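Local coordinates for putative citrate lyase (Ralstonia eutropha, PDB 3QQW), which is a TIM-barrel protein of the HpcH/HpaI aldolase/citrate lyase family that probably acts as a magnesium-dependent lyase on citramalyl-CoA or a related substrate, at residues 82-87 with 111-116. Numbering follows the deposited sequence.
Sequences HGRAGA and RLAYIT
The Tyr114 ring lies with one face over Gly86: Gly86 CA sits 3.7 Å from the ring centroid and 11° off the ring normal, which defines a CH-pi contact. The two segments lead into neighbouring parallel strands, 85-88 and 115-117, of the eight-stranded TIM barrel, linked through helix 97-107 as a beta-alpha-beta unit, with Ala87 and Ile115 as the parallel bridge. At the edge of the same ring, near its plane, comes Arg84 NH2, 3.7 Å from Tyr114 CD2, the guanidinium and ring planes being 37° apart. Ala113 CB packs over one face of that guanidinium, 3.5 Å from Arg84 NH1; at its edge, in plane, a water bound to NH1 donates to Ala113 O. Gly83 CA lies over one face of the Arg111 guanidinium, whose NH2 is hydrogen-bonded to Asn80 O. Arg84 NE is anchored by a salt bridge to Asp50 and Tyr114 OH by a hydrogen bond to Thr52, while the Tyr114 ring also stacks with His149.

Chi1 of Tyr114, at 54°, sets CG between its backbone N and carbonyl carbon and swings the ring across Gly86. Leu112 CD1 approaches Ala87 CB at 4.4 Å, and helix 97-107 packs against Ala87, Ile115 and Leu112.

A second water donates to both Ala85 O and Arg111 O. Direct backbone bonds run from Ala113 N to Ala85 O and, over 3.1 Å, from Ala87 N to Tyr114 O. Thr116 lies near Arg88, a predicted substrate-binding residue; a third bond, nearly straight, joins Thr116 N to Ala87 O over 2.8 Å.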
ATOM      1  N   HIS C  82      -9.785   5.104 -38.651  1.00 39.62           N
ATOM      2  CA  HIS C  82      -8.571   4.630 -37.994  1.00 37.89           C
ATOM      3  C   HIS C  82      -8.722   3.325 -37.217  1.00 41.76           C
ATOM      4  O   HIS C  82      -7.703   2.769 -36.817  1.00 42.68           O
ATOM      5  CB  HIS C  82      -7.992   5.731 -37.088  1.00 36.56           C
ATOM      6  CG  HIS C  82      -7.447   6.872 -37.890  1.00 39.44           C
ATOM      7  ND1 HIS C  82      -6.292   6.741 -38.646  1.00 41.89           N
ATOM      8  CD2 HIS C  82      -7.948   8.112 -38.083  1.00 39.33           C
ATOM      9  CE1 HIS C  82      -6.118   7.908 -39.245  1.00 40.68           C
ATOM     10  NE2 HIS C  82      -7.093   8.756 -38.950  1.00 40.05           N
ATOM     11  N   GLY C  83      -9.948   2.824 -37.055  1.00 37.44           N
ATOM     12  CA  GLY C  83     -10.204   1.566 -36.361  1.00 36.04           C
ATOM     13  C   GLY C  83      -9.805   1.628 -34.906  1.00 39.09           C
ATOM     14  O   GLY C  83      -9.418   0.618 -34.325  1.00 39.03           O
ATOM     15  N   ARG C  84      -9.923   2.821 -34.313  1.00 36.09           N
ATOM     16  CA  ARG C  84      -9.510   3.125 -32.934  1.00 35.01           C
ATOM     17  C   ARG C  84     -10.712   3.521 -32.118  1.00 36.21           C
ATOM     18  O   ARG C  84     -10.677   4.464 -31.304  1.00 34.62           O
ATOM     19  CB  ARG C  84      -8.399   4.225 -32.919  1.00 32.27           C
ATOM     20  CG  ARG C  84      -6.988   3.703 -33.320  1.00 36.10           C
ATOM     21  CD  ARG C  84      -6.557   2.349 -32.724  1.00 34.11           C
ATOM     22  NE  ARG C  84      -6.722   2.269 -31.258  1.00 32.00           N
ATOM     23  CZ  ARG C  84      -6.757   1.131 -30.562  1.00 43.02           C
ATOM     24  NH1 ARG C  84      -6.632  -0.035 -31.176  1.00 29.64           N
ATOM     25  NH2 ARG C  84      -6.933   1.154 -29.244  1.00 34.70           N
ATOM     26  N   ALA C  85     -11.769   2.750 -32.325  1.00 32.41           N
ATOM     27  CA  ALA C  85     -13.060   2.894 -31.691  1.00 32.77           C
ATOM     28  C   ALA C  85     -13.418   1.592 -30.960  1.00 38.13           C
ATOM     29  O   ALA C  85     -13.528   0.532 -31.579  1.00 35.76           O
ATOM     30  CB  ALA C  85     -14.104   3.235 -32.745  1.00 33.88           C
ATOM     31  N   GLY C  86     -13.492   1.681 -29.633  1.00 36.39           N
ATOM     32  CA  GLY C  86     -13.867   0.579 -28.754  1.00 35.49           C
ATOM     33  C   GLY C  86     -15.250   0.830 -28.185  1.00 39.63           C
ATOM     34  O   GLY C  86     -15.895   1.828 -28.528  1.00 39.87           O
ATOM     35  N   ALA C  87     -15.719  -0.049 -27.306  1.00 35.39           N
ATOM     36  CA  ALA C  87     -17.039   0.119 -26.710  1.00 34.38           C
ATOM     37  C   ALA C  87     -17.043  -0.216 -25.241  1.00 38.31           C
ATOM     38  O   ALA C  87     -16.402  -1.172 -24.828  1.00 39.50           O
ATOM     39  CB  ALA C  87     -18.060  -0.749 -27.431  1.00 35.47           C
ATOM     40  N   ARG C 111     -13.468  -4.516 -36.781  1.00 43.44           N
ATOM     41  CA  ARG C 111     -12.805  -3.238 -36.542  1.00 40.86           C
ATOM     42  C   ARG C 111     -12.772  -2.855 -35.053  1.00 41.41           C
ATOM     43  O   ARG C 111     -12.074  -1.907 -34.710  1.00 42.18           O
ATOM     44  CB  ARG C 111     -13.453  -2.125 -37.382  1.00 40.76           C
ATOM     45  CG  ARG C 111     -13.313  -2.371 -38.910  1.00 46.58           C
ATOM     46  CD  ARG C 111     -13.791  -1.207 -39.776  1.00 62.37           C
ATOM     47  NE  ARG C 111     -12.994   0.024 -39.761  1.00 64.27           N
ATOM     48  CZ  ARG C 111     -11.668   0.124 -39.611  1.00 79.54           C
ATOM     49  NH1 ARG C 111     -10.927  -0.960 -39.391  1.00 68.14           N
ATOM     50  NH2 ARG C 111     -11.076   1.309 -39.665  1.00 57.76           N
ATOM     51  N   LEU C 112     -13.451  -3.620 -34.170  1.00 35.89           N
ATOM     52  CA  LEU C 112     -13.514  -3.349 -32.729  1.00 34.95           C
ATOM     53  C   LEU C 112     -12.121  -3.297 -32.115  1.00 39.44           C
ATOM     54  O   LEU C 112     -11.377  -4.272 -32.201  1.00 39.92           O
ATOM     55  CB  LEU C 112     -14.386  -4.392 -32.034  1.00 35.21           C
ATOM     56  CG  LEU C 112     -14.715  -4.177 -30.536  1.00 38.34           C
ATOM     57  CD1 LEU C 112     -15.484  -2.876 -30.283  1.00 35.34           C
ATOM     58  CD2 LEU C 112     -15.490  -5.345 -30.021  1.00 40.08           C
ATOM     59  N   ALA C 113     -11.746  -2.128 -31.552  1.00 34.34           N
ATOM     60  CA  ALA C 113     -10.414  -1.909 -31.001  1.00 32.81           C
ATOM     61  C   ALA C 113     -10.258  -2.554 -29.614  1.00 36.18           C
ATOM     62  O   ALA C 113      -9.180  -3.068 -29.298  1.00 37.52           O
ATOM     63  CB  ALA C 113     -10.120  -0.418 -30.919  1.00 32.79           C
ATOM     64  N   TYR C 114     -11.319  -2.502 -28.788  1.00 29.14           N
ATOM     65  CA  TYR C 114     -11.340  -3.013 -27.420  1.00 28.86           C
ATOM     66  C   TYR C 114     -12.741  -2.987 -26.838  1.00 36.60           C
ATOM     67  O   TYR C 114     -13.633  -2.308 -27.366  1.00 35.68           O
ATOM     68  CB  TYR C 114     -10.397  -2.196 -26.488  1.00 27.72           C
ATOM     69  CG  TYR C 114     -10.671  -0.718 -26.507  1.00 27.26           C
ATOM     70  CD1 TYR C 114     -11.612  -0.149 -25.649  1.00 29.03           C
ATOM     71  CD2 TYR C 114      -9.987   0.126 -27.379  1.00 27.97           C
ATOM     72  CE1 TYR C 114     -11.892   1.219 -25.685  1.00 27.91           C
ATOM     73  CE2 TYR C 114     -10.268   1.489 -27.433  1.00 27.53           C
ATOM     74  CZ  TYR C 114     -11.220   2.029 -26.585  1.00 31.68           C
ATOM     75  OH  TYR C 114     -11.467   3.382 -26.617  1.00 33.21           O
ATOM     76  N   ILE C 115     -12.907  -3.676 -25.699  1.00 33.69           N
ATOM     77  CA  ILE C 115     -14.133  -3.649 -24.919  1.00 32.83           C
ATOM     78  C   ILE C 115     -13.746  -3.158 -23.531  1.00 36.96           C
ATOM     79  O   ILE C 115     -12.802  -3.668 -22.921  1.00 36.22           O
ATOM     80  CB  ILE C 115     -14.884  -5.008 -24.896  1.00 36.15           C
ATOM     81  CG1 ILE C 115     -15.582  -5.237 -26.238  1.00 36.19           C
ATOM     82  CG2 ILE C 115     -15.891  -5.089 -23.734  1.00 36.39           C
ATOM     83  CD1 ILE C 115     -15.931  -6.625 -26.466  1.00 35.96           C
ATOM     84  N   THR C 116     -14.463  -2.140 -23.059  1.00 34.14           N
ATOM     85  CA  THR C 116     -14.301  -1.571 -21.732  1.00 33.43           C
ATOM     86  C   THR C 116     -15.351  -2.231 -20.840  1.00 39.82           C
ATOM     87  O   THR C 116     -16.550  -2.208 -21.150  1.00 40.46           O
ATOM     88  CB  THR C 116     -14.361  -0.069 -21.789  1.00 34.97           C
ATOM     89  OG1 THR C 116     -13.280   0.383 -22.600  1.00 43.79           O
ATOM     90  CG2 THR C 116     -14.256   0.564 -20.419  1.00 33.08           C
TER
HETATM   91  O   HOH W   1      -6.928  -1.879 -28.796  1.00 34.61           O
HETATM   92  O   HOH W   2     -12.721   0.495 -34.126  1.00 37.90           O